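Local coordinates for protein F1 (Vaccinia virus ankara, PDB 4D2M) that binds the BH3 segment of the pro-apoptotic protein Bim and, as a viral Bcl-2-like protein, probably blocks apoptosis of the infected host cell, at residues R83-I86 with D87-N90; I142-I145 with T146-R150; N154-K157 with T158-F162; D172-V175 with D176-D180. The protein carries 1 engineered substitution. All coordinates share one frame; numbering follows the deposited sequence.

Contact 1: R83-I86 with D87-N90; sequences RSYI and DIIN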
ATOM      1  N   ARG A  83      13.790  10.420 -21.810  1.00 37.56           N
ATOM      2  CA  ARG A  83      14.084   9.228 -22.596  1.00 41.40           C
ATOM      3  C   ARG A  83      15.589   9.005 -22.696  1.00 42.45           C
ATOM      4  O   ARG A  83      16.055   7.865 -22.694  1.00 42.01           O
ATOM      5  CB  ARG A  83      13.471   9.344 -23.991  1.00 41.77           C
ATOM      6  CG  ARG A  83      11.953   9.410 -23.981  1.00 41.27           C
ATOM      7  CD  ARG A  83      11.377   9.396 -25.390  1.00 43.81           C
ATOM      8  NE  ARG A  83       9.924   9.544 -25.373  1.00 44.75           N
ATOM      9  CZ  ARG A  83       9.127   9.282 -26.404  1.00 52.25           C
ATOM     10  NH1 ARG A  83       9.631   8.848 -27.553  1.00 58.20           N
ATOM     11  NH2 ARG A  83       7.817   9.449 -26.283  1.00 50.75           N
ATOM     12  N   SER A  84      16.342  10.097 -22.781  1.00 36.54           N
ATOM     13  CA  SER A  84      17.798  10.017 -22.813  1.00 37.23           C
ATOM     14  C   SER A  84      18.327   9.435 -21.505  1.00 35.36           C
ATOM     15  O   SER A  84      19.217   8.586 -21.503  1.00 35.32           O
ATOM     16  CB  SER A  84      18.409  11.398 -23.059  1.00 40.17           C
ATOM     17  OG  SER A  84      17.791  12.039 -24.160  1.00 48.83           O
ATOM     18  N   TYR A  85      17.770   9.903 -20.392  1.00 34.05           N
ATOM     19  CA  TYR A  85      18.181   9.430 -19.079  1.00 32.45           C
ATOM     20  C   TYR A  85      17.862   7.948 -18.928  1.00 32.88           C
ATOM     21  O   TYR A  85      18.620   7.202 -18.312  1.00 34.09           O
ATOM     22  CB  TYR A  85      17.491  10.239 -17.979  1.00 33.00           C
ATOM     23  CG  TYR A  85      17.889  11.701 -17.932  1.00 38.26           C
ATOM     24  CD1 TYR A  85      18.922  12.194 -18.722  1.00 41.14           C
ATOM     25  CD2 TYR A  85      17.233  12.586 -17.090  1.00 38.39           C
ATOM     26  CE1 TYR A  85      19.283  13.526 -18.675  1.00 43.46           C
ATOM     27  CE2 TYR A  85      17.589  13.919 -17.037  1.00 36.75           C
ATOM     28  CZ  TYR A  85      18.614  14.382 -17.831  1.00 44.86           C
ATOM     29  OH  TYR A  85      18.976  15.707 -17.786  1.00 52.28           O
ATOM     30  N   ILE A  86      16.734   7.529 -19.493  1.00 31.92           N
ATOM     31  CA  ILE A  86      16.353   6.123 -19.477  1.00 31.98           C
ATOM     32  C   ILE A  86      17.364   5.287 -20.265  1.00 32.42           C
ATOM     33  O   ILE A  86      17.767   4.214 -19.817  1.00 30.48           O
ATOM     34  CB  ILE A  86      14.927   5.928 -20.042  1.00 30.11           C
ATOM     35  CG1 ILE A  86      13.902   6.457 -19.033  1.00 30.14           C
ATOM     36  CG2 ILE A  86      14.645   4.454 -20.335  1.00 30.26           C
ATOM     37  CD1 ILE A  86      12.467   6.503 -19.544  1.00 30.32           C
ATOM     38  N   ASP A  87      17.778   5.783 -21.430  1.00 33.30           N
ATOM     39  CA  ASP A  87      18.780   5.090 -22.239  1.00 35.99           C
ATOM     40  C   ASP A  87      20.094   4.940 -21.479  1.00 39.64           C
ATOM     41  O   ASP A  87      20.733   3.892 -21.529  1.00 35.06           O
ATOM     42  CB  ASP A  87      19.037   5.833 -23.555  1.00 37.81           C
ATOM     43  CG  ASP A  87      17.959   5.587 -24.595  1.00 43.58           C
ATOM     44  OD1 ASP A  87      17.179   4.623 -24.447  1.00 47.37           O
ATOM     45  OD2 ASP A  87      17.901   6.359 -25.576  1.00 44.72           O
ATOM     46  N   ILE A  88      20.493   5.996 -20.780  1.00 39.97           N
ATOM     47  CA  ILE A  88      21.744   5.982 -20.031  1.00 39.65           C
ATOM     48  C   ILE A  88      21.682   4.952 -18.907  1.00 35.53           C
ATOM     49  O   ILE A  88      22.613   4.173 -18.722  1.00 35.46           O
ATOM     50  CB  ILE A  88      22.062   7.376 -19.462  1.00 35.99           C
ATOM     51  CG1 ILE A  88      22.394   8.330 -20.612  1.00 37.22           C
ATOM     52  CG2 ILE A  88      23.239   7.324 -18.488  1.00 35.75           C
ATOM     53  CD1 ILE A  88      22.343   9.790 -20.235  1.00 43.19           C
ATOM     54  N   ILE A  89      20.579   4.939 -18.168  1.00 30.95           N
ATOM     55  CA  ILE A  89      20.416   3.981 -17.080  1.00 30.66           C
ATOM     56  C   ILE A  89      20.355   2.567 -17.646  1.00 30.62           C
ATOM     57  O   ILE A  89      20.931   1.641 -17.077  1.00 33.69           O
ATOM     58  CB  ILE A  89      19.152   4.284 -16.245  1.00 31.27           C
ATOM     59  CG1 ILE A  89      19.309   5.634 -15.549  1.00 34.28           C
ATOM     60  CG2 ILE A  89      18.895   3.198 -15.192  1.00 27.79           C
ATOM     61  CD1 ILE A  89      18.010   6.265 -15.176  1.00 46.72           C
ATOM     62  N   ASN A  90      19.676   2.407 -18.779  1.00 32.62           N
ATOM     63  CA  ASN A  90      19.607   1.112 -19.448  1.00 33.19           C
ATOM     64  C   ASN A  90      20.989   0.590 -19.825  1.00 37.23           C
ATOM     65  O   ASN A  90      21.319  -0.562 -19.553  1.00 36.27           O
ATOM     66  CB  ASN A  90      18.734   1.198 -20.700  1.00 36.42           C
ATOM     67  CG  ASN A  90      17.281   0.869 -20.423  1.00 41.18           C
ATOM     68  OD1 ASN A  90      16.874  -0.291 -20.476  1.00 42.67           O
ATOM     69  ND2 ASN A  90      16.489   1.892 -20.130  1.00 41.48           N
TER
HETATM   70  O   HOH W   1      14.618   5.790 -23.750  1.00 37.06           O
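The carbonyl oxygen of Ile86 is gripped twice by Asn90: its backbone N gives the usual i to i+4 helix bond at 2.8 Å, and its side-chain ND2 reaches the same Ile86 O at 2.7 Å. This stretch of about two turns lies in the first half of helix 80-99 of the all-helical Bcl-2-like fold. The two donors come at Ile86 O from opposite faces of its carbonyl plane, ND2 standing 56° out of it while the oxygen lies close to the plane of the Asn90 amide. That N-H is fairly straight to its acceptor, at 166°, and the bond fixes the rotation of the amide. With chi1 at -91°, the Asn90 side chain folds back alongside Ile86, so that ND2 also rests 3.2 Å from Ile86 CG2.

Farther round the helix Tyr85 and Ile88 touch, CD1 of the ring to CD1 of the isoleucine, 4.4 Å apart and oblique to the ring. The Tyr85 hydroxyl is hydrogen-bonded to Glu54 of the second subunit, whose Ala61 packs against Tyr85, Ile86 and Ile89; this face of the helix therefore forms part of the subunit interface. On the solvent side Asp87 N bonds Arg83 O, and one water joins the same two residues by donating to both, 2.7 Å from Arg83 O and 2.9 Å from Asp87 OD1.

Contact 2: I142-I145 with T146-R150; sequences ISFI and TELGR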
ATOM      1  N   ILE A 142      20.829   0.263  -8.073  1.00 25.20           N
ATOM      2  CA  ILE A 142      19.734   0.153  -9.025  1.00 24.61           C
ATOM      3  C   ILE A 142      19.662  -1.269  -9.574  1.00 25.04           C
ATOM      4  O   ILE A 142      18.590  -1.873  -9.610  1.00 28.50           O
ATOM      5  CB  ILE A 142      19.894   1.154 -10.186  1.00 24.85           C
ATOM      6  CG1 ILE A 142      19.822   2.588  -9.655  1.00 24.99           C
ATOM      7  CG2 ILE A 142      18.808   0.942 -11.238  1.00 24.54           C
ATOM      8  CD1 ILE A 142      20.289   3.644 -10.644  1.00 29.66           C
ATOM      9  N   SER A 143      20.807  -1.798  -9.991  1.00 26.13           N
ATOM     10  CA  SER A 143      20.869  -3.146 -10.543  1.00 29.70           C
ATOM     11  C   SER A 143      20.403  -4.180  -9.522  1.00 30.08           C
ATOM     12  O   SER A 143      19.679  -5.113  -9.862  1.00 29.14           O
ATOM     13  CB  SER A 143      22.290  -3.472 -11.011  1.00 30.76           C
ATOM     14  OG  SER A 143      22.619  -2.747 -12.185  1.00 34.15           O
ATOM     15  N   PHE A 144      20.814  -4.013  -8.271  1.00 28.14           N
ATOM     16  CA  PHE A 144      20.404  -4.941  -7.224  1.00 27.26           C
ATOM     17  C   PHE A 144      18.901  -4.841  -6.966  1.00 26.23           C
ATOM     18  O   PHE A 144      18.216  -5.858  -6.882  1.00 29.13           O
ATOM     19  CB  PHE A 144      21.177  -4.684  -5.931  1.00 28.61           C
ATOM     20  CG  PHE A 144      20.735  -5.553  -4.791  1.00 33.55           C
ATOM     21  CD1 PHE A 144      21.024  -6.907  -4.784  1.00 36.87           C
ATOM     22  CD2 PHE A 144      20.021  -5.020  -3.732  1.00 30.66           C
ATOM     23  CE1 PHE A 144      20.614  -7.711  -3.742  1.00 37.24           C
ATOM     24  CE2 PHE A 144      19.610  -5.820  -2.685  1.00 34.79           C
ATOM     25  CZ  PHE A 144      19.906  -7.165  -2.690  1.00 35.45           C
ATOM     26  N   ILE A 145      18.393  -3.616  -6.848  1.00 25.19           N
ATOM     27  CA  ILE A 145      16.967  -3.400  -6.616  1.00 28.05           C
ATOM     28  C   ILE A 145      16.152  -3.932  -7.791  1.00 29.64           C
ATOM     29  O   ILE A 145      15.062  -4.472  -7.605  1.00 26.98           O
ATOM     30  CB  ILE A 145      16.639  -1.901  -6.401  1.00 29.96           C
ATOM     31  CG1 ILE A 145      17.273  -1.392  -5.102  1.00 32.69           C
ATOM     32  CG2 ILE A 145      15.126  -1.662  -6.370  1.00 30.38           C
ATOM     33  CD1 ILE A 145      16.774  -2.073  -3.843  1.00 32.43           C
ATOM     34  N   THR A 146      16.683  -3.767  -8.998  1.00 26.62           N
ATOM     35  CA  THR A 146      16.027  -4.288 -10.187  1.00 27.63           C
ATOM     36  C   THR A 146      15.926  -5.807 -10.100  1.00 32.12           C
ATOM     37  O   THR A 146      14.901  -6.385 -10.449  1.00 33.87           O
ATOM     38  CB  THR A 146      16.782  -3.889 -11.466  1.00 31.60           C
ATOM     39  OG1 THR A 146      16.860  -2.460 -11.544  1.00 31.41           O
ATOM     40  CG2 THR A 146      16.073  -4.421 -12.701  1.00 37.37           C
ATOM     41  N   GLU A 147      16.991  -6.445  -9.620  1.00 31.00           N
ATOM     42  CA  GLU A 147      17.014  -7.896  -9.464  1.00 31.24           C
ATOM     43  C   GLU A 147      16.012  -8.361  -8.409  1.00 32.08           C
ATOM     44  O   GLU A 147      15.378  -9.403  -8.568  1.00 31.70           O
ATOM     45  CB  GLU A 147      18.420  -8.374  -9.095  1.00 42.24           C
ATOM     46  CG  GLU A 147      19.004  -9.373 -10.077  1.00 60.45           C
ATOM     47  CD  GLU A 147      18.237 -10.679 -10.106  1.00 66.28           C
ATOM     48  OE1 GLU A 147      18.112 -11.319  -9.042  1.00 73.15           O
ATOM     49  OE2 GLU A 147      17.760 -11.065 -11.193  1.00 62.30           O
ATOM     50  N   LEU A 148      15.878  -7.600  -7.326  1.00 35.13           N
ATOM     51  CA  LEU A 148      14.882  -7.915  -6.308  1.00 38.08           C
ATOM     52  C   LEU A 148      13.483  -7.845  -6.909  1.00 34.62           C
ATOM     53  O   LEU A 148      12.606  -8.630  -6.552  1.00 35.96           O
ATOM     54  CB  LEU A 148      14.987  -6.962  -5.111  1.00 39.45           C
ATOM     55  CG  LEU A 148      16.204  -7.103  -4.190  1.00 42.09           C
ATOM     56  CD1 LEU A 148      16.070  -6.171  -2.998  1.00 37.06           C
ATOM     57  CD2 LEU A 148      16.382  -8.531  -3.709  1.00 47.28           C
ATOM     58  N   GLY A 149      13.285  -6.907  -7.830  1.00 30.61           N
ATOM     59  CA  GLY A 149      12.005  -6.750  -8.493  1.00 31.32           C
ATOM     60  C   GLY A 149      11.669  -7.931  -9.382  1.00 34.62           C
ATOM     61  O   GLY A 149      10.521  -8.373  -9.427  1.00 41.88           O
ATOM     62  N   ARG A 150      12.674  -8.447 -10.086  1.00 33.62           N
ATOM     63  CA  ARG A 150      12.484  -9.582 -10.991  1.00 36.67           C
ATOM     64  C   ARG A 150      11.993 -10.832 -10.266  1.00 36.11           C
ATOM     65  O   ARG A 150      11.308 -11.667 -10.858  1.00 39.20           O
ATOM     66  CB  ARG A 150      13.790  -9.913 -11.722  1.00 38.38           C
ATOM     67  CG  ARG A 150      14.272  -8.844 -12.687  1.00 40.76           C
ATOM     68  CD  ARG A 150      15.496  -9.314 -13.461  1.00 44.11           C
ATOM     69  NE  ARG A 150      16.031  -8.267 -14.330  1.00 44.60           N
ATOM     70  CZ  ARG A 150      17.076  -7.492 -14.041  1.00 42.02           C
ATOM     71  NH1 ARG A 150      17.735  -7.628 -12.895  1.00 39.04           N
ATOM     72  NH2 ARG A 150      17.466  -6.571 -14.912  1.00 39.41           N
TER
HETATM   73  O   HOH W   2      20.260  -6.726 -11.865  1.00 34.90           O
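Ile142 and Thr146 meet through two hydrogen bonds to one carbonyl: Thr146 N and Thr146 OG1 both donate to Ile142 O, the hydroxyl from 2.7 Å and 44° above the carbonyl plane. Placing OG1 beside the backbone N (chi1 -59°) turns the hydroxyl back along the helix, where the buried hydroxyl finds an acceptor for its proton in Ile142 O. A water spans about two turns, donating to Ser143 O at 2.6 Å and accepting from Arg150 NH1 at 2.9 Å, in the plane of the guanidinium. One face of that group lies over Thr146 CG2.

The apolar contacts are on another side of the helix. Leu148 sits over one face of the Phe144 ring, its CG 4.2 Å from the centroid and displaced toward the rim, a CH-pi contact, while CD1 comes 3.6 Å from Phe144 CE2. Here helix 135-150 runs through the middle of the Bcl-2-like bundle, and Phe144 also packs on an apolar side chain of the bound Bim peptide. Ile145 CD1 adds a looser touch to Leu148 CD1, at 4.2 Å.

As for charge, Arg150 NH1 and Glu147 OE2 form a long salt bridge of 3.8 Å. Each residue has a stronger partner elsewhere: Glu147 OE1 is paired with Arg151 NE, and Arg150 NH2 bonds Gln69 OE1 of the second subunit.

Contact 3: N154-K157 with T158-F162; sequences NPVK and TIKMF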
ATOM      1  N   ASN A 154       4.814 -10.240  -5.666  1.00 44.40           N
ATOM      2  CA  ASN A 154       3.835  -9.268  -5.197  1.00 43.07           C
ATOM      3  C   ASN A 154       4.067  -7.925  -5.891  1.00 42.33           C
ATOM      4  O   ASN A 154       5.046  -7.240  -5.595  1.00 38.08           O
ATOM      5  CB  ASN A 154       3.916  -9.108  -3.680  1.00 44.16           C
ATOM      6  CG  ASN A 154       2.731  -8.352  -3.107  1.00 46.87           C
ATOM      7  OD1 ASN A 154       2.291  -7.346  -3.663  1.00 45.13           O
ATOM      8  ND2 ASN A 154       2.204  -8.842  -1.991  1.00 48.93           N
ATOM      9  N   PRO A 155       3.170  -7.541  -6.818  1.00 47.68           N
ATOM     10  CA  PRO A 155       3.419  -6.319  -7.593  1.00 43.99           C
ATOM     11  C   PRO A 155       3.352  -5.047  -6.749  1.00 35.38           C
ATOM     12  O   PRO A 155       4.034  -4.068  -7.052  1.00 30.88           O
ATOM     13  CB  PRO A 155       2.298  -6.338  -8.637  1.00 46.56           C
ATOM     14  CG  PRO A 155       1.194  -7.074  -7.977  1.00 49.52           C
ATOM     15  CD  PRO A 155       1.859  -8.134  -7.144  1.00 49.63           C
ATOM     16  N   VAL A 156       2.535  -5.071  -5.702  1.00 38.24           N
ATOM     17  CA  VAL A 156       2.365  -3.914  -4.827  1.00 38.90           C
ATOM     18  C   VAL A 156       3.628  -3.653  -4.008  1.00 38.73           C
ATOM     19  O   VAL A 156       4.122  -2.527  -3.959  1.00 36.56           O
ATOM     20  CB  VAL A 156       1.162  -4.109  -3.877  1.00 40.11           C
ATOM     21  CG1 VAL A 156       1.060  -2.964  -2.878  1.00 43.79           C
ATOM     22  CG2 VAL A 156      -0.122  -4.227  -4.676  1.00 41.43           C
ATOM     23  N   LYS A 157       4.144  -4.692  -3.359  1.00 34.95           N
ATOM     24  CA  LYS A 157       5.372  -4.566  -2.582  1.00 34.32           C
ATOM     25  C   LYS A 157       6.544  -4.182  -3.476  1.00 30.99           C
ATOM     26  O   LYS A 157       7.440  -3.445  -3.063  1.00 32.96           O
ATOM     27  CB  LYS A 157       5.681  -5.871  -1.849  1.00 40.65           C
ATOM     28  CG  LYS A 157       4.798  -6.122  -0.643  1.00 54.73           C
ATOM     29  CD  LYS A 157       4.954  -7.545  -0.134  1.00 66.16           C
ATOM     30  CE  LYS A 157       4.413  -7.699   1.279  1.00 70.89           C
ATOM     31  NZ  LYS A 157       4.331  -9.128   1.690  1.00 75.23           N
ATOM     32  N   THR A 158       6.534  -4.683  -4.704  1.00 28.89           N
ATOM     33  CA  THR A 158       7.605  -4.386  -5.642  1.00 31.96           C
ATOM     34  C   THR A 158       7.615  -2.912  -6.028  1.00 31.39           C
ATOM     35  O   THR A 158       8.667  -2.270  -6.009  1.00 31.39           O
ATOM     36  CB  THR A 158       7.491  -5.224  -6.922  1.00 39.32           C
ATOM     37  OG1 THR A 158       7.351  -6.608  -6.585  1.00 45.68           O
ATOM     38  CG2 THR A 158       8.726  -5.040  -7.770  1.00 46.33           C
ATOM     39  N   ILE A 159       6.452  -2.377  -6.390  1.00 30.30           N
ATOM     40  CA  ILE A 159       6.378  -0.993  -6.845  1.00 24.98           C
ATOM     41  C   ILE A 159       6.654  -0.043  -5.687  1.00 28.19           C
ATOM     42  O   ILE A 159       7.218   1.035  -5.883  1.00 29.72           O
ATOM     43  CB  ILE A 159       5.006  -0.666  -7.490  1.00 35.30           C
ATOM     44  CG1 ILE A 159       5.022   0.729  -8.127  1.00 39.43           C
ATOM     45  CG2 ILE A 159       3.876  -0.768  -6.477  1.00 45.18           C
ATOM     46  CD1 ILE A 159       6.009   0.884  -9.286  1.00 44.07           C
ATOM     47  N   LYS A 160       6.261  -0.450  -4.483  1.00 30.61           N
ATOM     48  CA  LYS A 160       6.604   0.286  -3.273  1.00 31.62           C
ATOM     49  C   LYS A 160       8.116   0.381  -3.114  1.00 28.66           C
ATOM     50  O   LYS A 160       8.651   1.439  -2.784  1.00 28.90           O
ATOM     51  CB  LYS A 160       6.010  -0.383  -2.034  1.00 32.83           C
ATOM     52  CG  LYS A 160       4.552  -0.065  -1.753  1.00 45.93           C
ATOM     53  CD  LYS A 160       4.182  -0.544  -0.355  1.00 59.60           C
ATOM     54  CE  LYS A 160       2.712  -0.892  -0.233  1.00 67.07           C
ATOM     55  NZ  LYS A 160       2.445  -1.732   0.968  1.00 65.77           N
ATOM     56  N   MET A 161       8.795  -0.740  -3.338  1.00 28.61           N
ATOM     57  CA  MET A 161      10.245  -0.801  -3.206  1.00 30.63           C
ATOM     58  C   MET A 161      10.918   0.104  -4.230  1.00 29.86           C
ATOM     59  O   MET A 161      11.831   0.858  -3.896  1.00 30.79           O
ATOM     60  CB  MET A 161      10.738  -2.242  -3.373  1.00 31.00           C
ATOM     61  CG  MET A 161      12.256  -2.395  -3.369  1.00 29.13           C
ATOM     62  SD  MET A 161      12.774  -4.107  -3.588  1.00 32.76           S
ATOM     63  CE  MET A 161      12.185  -4.446  -5.247  1.00 27.48           C
ATOM     64  N   PHE A 162      10.468   0.015  -5.479  1.00 26.91           N
ATOM     65  CA  PHE A 162      11.006   0.850  -6.552  1.00 24.90           C
ATOM     66  C   PHE A 162      10.865   2.329  -6.209  1.00 27.21           C
ATOM     67  O   PHE A 162      11.815   3.101  -6.340  1.00 30.40           O
ATOM     68  CB  PHE A 162      10.291   0.564  -7.878  1.00 24.96           C
ATOM     69  CG  PHE A 162      10.586  -0.796  -8.463  1.00 24.65           C
ATOM     70  CD1 PHE A 162      11.643  -1.566  -8.003  1.00 26.01           C
ATOM     71  CD2 PHE A 162       9.802  -1.296  -9.491  1.00 24.90           C
ATOM     72  CE1 PHE A 162      11.908  -2.810  -8.556  1.00 29.81           C
ATOM     73  CE2 PHE A 162      10.063  -2.535 -10.046  1.00 25.03           C
ATOM     74  CZ  PHE A 162      11.115  -3.292  -9.580  1.00 25.56           C
TER
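Thr158 carries its hydroxyl anti to the carbonyl carbon, chi1 -51°, which swings OG1 back one turn to Asn154 O at 2.6 Å. Thr158 N bonds the same oxygen at 3.1 Å, and the two donors arrive from opposite faces of the carbonyl plane, OG1 standing 40° out of it. Asn154 O is thus held by both the backbone and the side chain of one residue.

In Ile159 it is CG2 that takes the place between backbone N and carbonyl carbon; the methyl is pressed to 3.1 Å from Val156 O. The neighbouring Lys160 has an extended chain that runs side by side with Val156, its CE 3.7 Å from Val156 CG1, so the aliphatic part of a charged side chain packs on a valine. Across the assembly this pair meets its counterparts, Val156 packing on Lys160 of the third subunit and Lys160 on Val156 there, while Ile159 packs on Ile159 of the second subunit.

The Asn154 side chain serves the same first turn through a second acceptor. Its OD1 accepts from Lys157 N at 3.3 Å, nearly straight at 169° but from well above the plane of the Asn154 amide, and only weakly from Val156 N, taking up backbone N-H groups that the first turn cannot serve. Together with Pro155 opening the first turn, this is a classic N-cap, with asparagine in the capping position at the start of helix 155-169.

Contact 4: D172-V175 with D176-D180; sequences DCFV and DYITD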
ATOM      1  N   ASP A 172      21.488  14.263  -5.165  1.00 46.82           N
ATOM      2  CA  ASP A 172      22.032  15.319  -6.012  1.00 48.81           C
ATOM      3  C   ASP A 172      23.251  14.831  -6.784  1.00 45.51           C
ATOM      4  O   ASP A 172      23.444  15.178  -7.948  1.00 49.84           O
ATOM      5  CB  ASP A 172      22.401  16.541  -5.169  1.00 61.49           C
ATOM      6  CG  ASP A 172      21.212  17.112  -4.422  1.00 71.33           C
ATOM      7  OD1 ASP A 172      20.094  17.095  -4.978  1.00 73.95           O
ATOM      8  OD2 ASP A 172      21.395  17.575  -3.276  1.00 73.83           O
ATOM      9  N   CYS A 173      24.064  14.012  -6.127  1.00 42.43           N
ATOM     10  CA  CYS A 173      25.268  13.468  -6.739  1.00 47.30           C
ATOM     11  C   CYS A 173      24.947  12.602  -7.954  1.00 45.42           C
ATOM     12  O   CYS A 173      25.581  12.735  -8.999  1.00 53.26           O
ATOM     13  CB  CYS A 173      26.056  12.657  -5.710  1.00 55.69           C
ATOM     14  SG  CYS A 173      27.277  11.546  -6.425  1.00 65.69           S
ATOM     15  N   PHE A 174      23.962  11.718  -7.818  1.00 42.45           N
ATOM     16  CA  PHE A 174      23.575  10.844  -8.922  1.00 40.53           C
ATOM     17  C   PHE A 174      22.996  11.653 -10.073  1.00 38.51           C
ATOM     18  O   PHE A 174      23.307  11.404 -11.236  1.00 37.73           O
ATOM     19  CB  PHE A 174      22.555   9.799  -8.469  1.00 35.15           C
ATOM     20  CG  PHE A 174      22.204   8.797  -9.537  1.00 31.35           C
ATOM     21  CD1 PHE A 174      23.174   7.957 -10.066  1.00 32.83           C
ATOM     22  CD2 PHE A 174      20.907   8.696 -10.012  1.00 31.26           C
ATOM     23  CE1 PHE A 174      22.854   7.036 -11.050  1.00 34.16           C
ATOM     24  CE2 PHE A 174      20.580   7.776 -10.993  1.00 33.13           C
ATOM     25  CZ  PHE A 174      21.555   6.946 -11.513  1.00 33.22           C
ATOM     26  N   VAL A 175      22.146  12.617  -9.739  1.00 38.86           N
ATOM     27  CA  VAL A 175      21.548  13.495 -10.735  1.00 43.82           C
ATOM     28  C   VAL A 175      22.634  14.210 -11.530  1.00 46.08           C
ATOM     29  O   VAL A 175      22.566  14.288 -12.756  1.00 44.90           O
ATOM     30  CB  VAL A 175      20.614  14.527 -10.073  1.00 44.85           C
ATOM     31  CG1 VAL A 175      20.111  15.561 -11.086  1.00 43.15           C
ATOM     32  CG2 VAL A 175      19.450  13.817  -9.428  1.00 42.44           C
ATOM     33  N   ASP A 176      23.641  14.717 -10.826  1.00 46.95           N
ATOM     34  CA  ASP A 176      24.743  15.411 -11.475  1.00 48.81           C
ATOM     35  C   ASP A 176      25.450  14.493 -12.465  1.00 45.01           C
ATOM     36  O   ASP A 176      25.852  14.929 -13.540  1.00 44.30           O
ATOM     37  CB  ASP A 176      25.735  15.943 -10.438  1.00 58.51           C
ATOM     38  CG  ASP A 176      25.141  17.036  -9.569  1.00 69.27           C
ATOM     39  OD1 ASP A 176      24.138  17.652  -9.988  1.00 74.73           O
ATOM     40  OD2 ASP A 176      25.680  17.284  -8.471  1.00 72.66           O
ATOM     41  N   TYR A 177      25.589  13.221 -12.107  1.00 43.85           N
ATOM     42  CA  TYR A 177      26.242  12.258 -12.986  1.00 43.32           C
ATOM     43  C   TYR A 177      25.437  12.030 -14.263  1.00 40.89           C
ATOM     44  O   TYR A 177      25.976  12.103 -15.365  1.00 45.40           O
ATOM     45  CB  TYR A 177      26.455  10.923 -12.269  1.00 45.09           C
ATOM     46  CG  TYR A 177      27.706  10.861 -11.424  1.00 49.65           C
ATOM     47  CD1 TYR A 177      28.964  10.953 -12.005  1.00 57.37           C
ATOM     48  CD2 TYR A 177      27.632  10.695 -10.048  1.00 50.38           C
ATOM     49  CE1 TYR A 177      30.111  10.894 -11.239  1.00 62.16           C
ATOM     50  CE2 TYR A 177      28.776  10.634  -9.274  1.00 57.21           C
ATOM     51  CZ  TYR A 177      30.012  10.733  -9.875  1.00 62.94           C
ATOM     52  OH  TYR A 177      31.150  10.671  -9.104  1.00 69.69           O
ATOM     53  N   ILE A 178      24.144  11.757 -14.108  1.00 38.19           N
ATOM     54  CA  ILE A 178      23.286  11.445 -15.247  1.00 42.62           C
ATOM     55  C   ILE A 178      23.159  12.649 -16.180  1.00 45.22           C
ATOM     56  O   ILE A 178      23.148  12.495 -17.402  1.00 43.33           O
ATOM     57  CB  ILE A 178      21.875  10.999 -14.787  1.00 45.84           C
ATOM     58  CG1 ILE A 178      21.969   9.772 -13.875  1.00 54.12           C
ATOM     59  CG2 ILE A 178      20.971  10.699 -15.985  1.00 44.68           C
ATOM     60  CD1 ILE A 178      22.570   8.543 -14.533  1.00 61.10           C
ATOM     61  N   THR A 179      23.066  13.843 -15.604  1.00 43.81           N
ATOM     62  CA  THR A 179      22.907  15.055 -16.403  1.00 47.23           C
ATOM     63  C   THR A 179      24.181  15.408 -17.171  1.00 50.78           C
ATOM     64  O   THR A 179      24.113  16.021 -18.235  1.00 54.03           O
ATOM     65  CB  THR A 179      22.506  16.261 -15.532  1.00 49.73           C
ATOM     66  OG1 THR A 179      23.425  16.397 -14.442  1.00 55.20           O
ATOM     67  CG2 THR A 179      21.095  16.085 -14.990  1.00 50.41           C
ATOM     68  N   ASP A 180      25.337  15.027 -16.635  1.00 57.77           N
ATOM     69  CA  ASP A 180      26.607  15.271 -17.315  1.00 68.22           C
ATOM     70  C   ASP A 180      26.679  14.480 -18.614  1.00 64.96           C
ATOM     71  O   ASP A 180      27.185  14.970 -19.625  1.00 65.75           O
ATOM     72  CB  ASP A 180      27.792  14.899 -16.420  1.00 83.43           C
ATOM     73  CG  ASP A 180      27.980  15.860 -15.263  1.00 98.68           C
ATOM     74  OD1 ASP A 180      27.474  17.000 -15.336  1.00103.97           O
ATOM     75  OD2 ASP A 180      28.640  15.473 -14.274  1.00104.27           O
TER
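The short amphipathic helix 172-180, close to the end of the chain, places two aromatic pairs on different sides of the helix and leaves acidic residues exposed. Phe174 and Ile178 make the first pair. Phe174 CG is anti to the backbone N (chi1 -175°), which lays the ring along the helix toward the following turn; there Ile178 CG1 rides over one face in a CH-pi contact, 3.9 Å from the centroid and 18° off the ring normal. Ile178 CD1 lies at the same outer end of the ring, 3.6 Å from Phe174 CZ.

Cys173 and Tyr177 make the second. The sulfur approaches the ring at its edge rather than over its face: Cys173 SG is 3.3 Å from Tyr177 CE2, and its direction from the ring centroid is 74° off the normal, a sulfur-aromatic contact. The Tyr177 hydroxyl is bonded to Lys133 O, so the ring is held at its hydroxyl as well as along one edge.

Backbone bonds run underneath, Tyr177 N to Cys173 O at 3.1 Å and Ile178 N to Phe174 O at 3.0 Å. Thr179 N donates to Val175 O at 2.9 Å, and Val175 CG1 touches Thr179 CG2 at 4.1 Å. Toward the second subunit, Phe174 and Ile178 pack on its Val58.

Asp172 and Asp176 are exposed, with OD1 atoms 6.5 Å apart, a like-charge pair that probably favours a solvated surface, whereas the Phe174-Ile178 contact is apolar and probably rests on dispersion and shape, while the sulfur at the Tyr177 edge may add a weak electrostatic part.

How the contacts relate
The four contacts follow one another along the chain, each about two turns of a different helix: 80-99, 135-150, 155-169 and 172-180. The centre of contact 2 lies about 4 Å from the centre of the chain, the nearest of the four. It touches contact 3, whose centre is about 11 Å away, through Met161 and Phe162 packed against Ile145 and Gly149, and it reaches contact 4 through Ile142 on Phe174. Contacts 1 and 4, about 13 Å apart between centres, meet where Tyr85 packs on Ile178 and Thr179. Contacts 1 and 3 lie on opposite sides of the centre and do not touch. All four also meet the second subunit, so the helical bundle and the subunit interface share these helix segments.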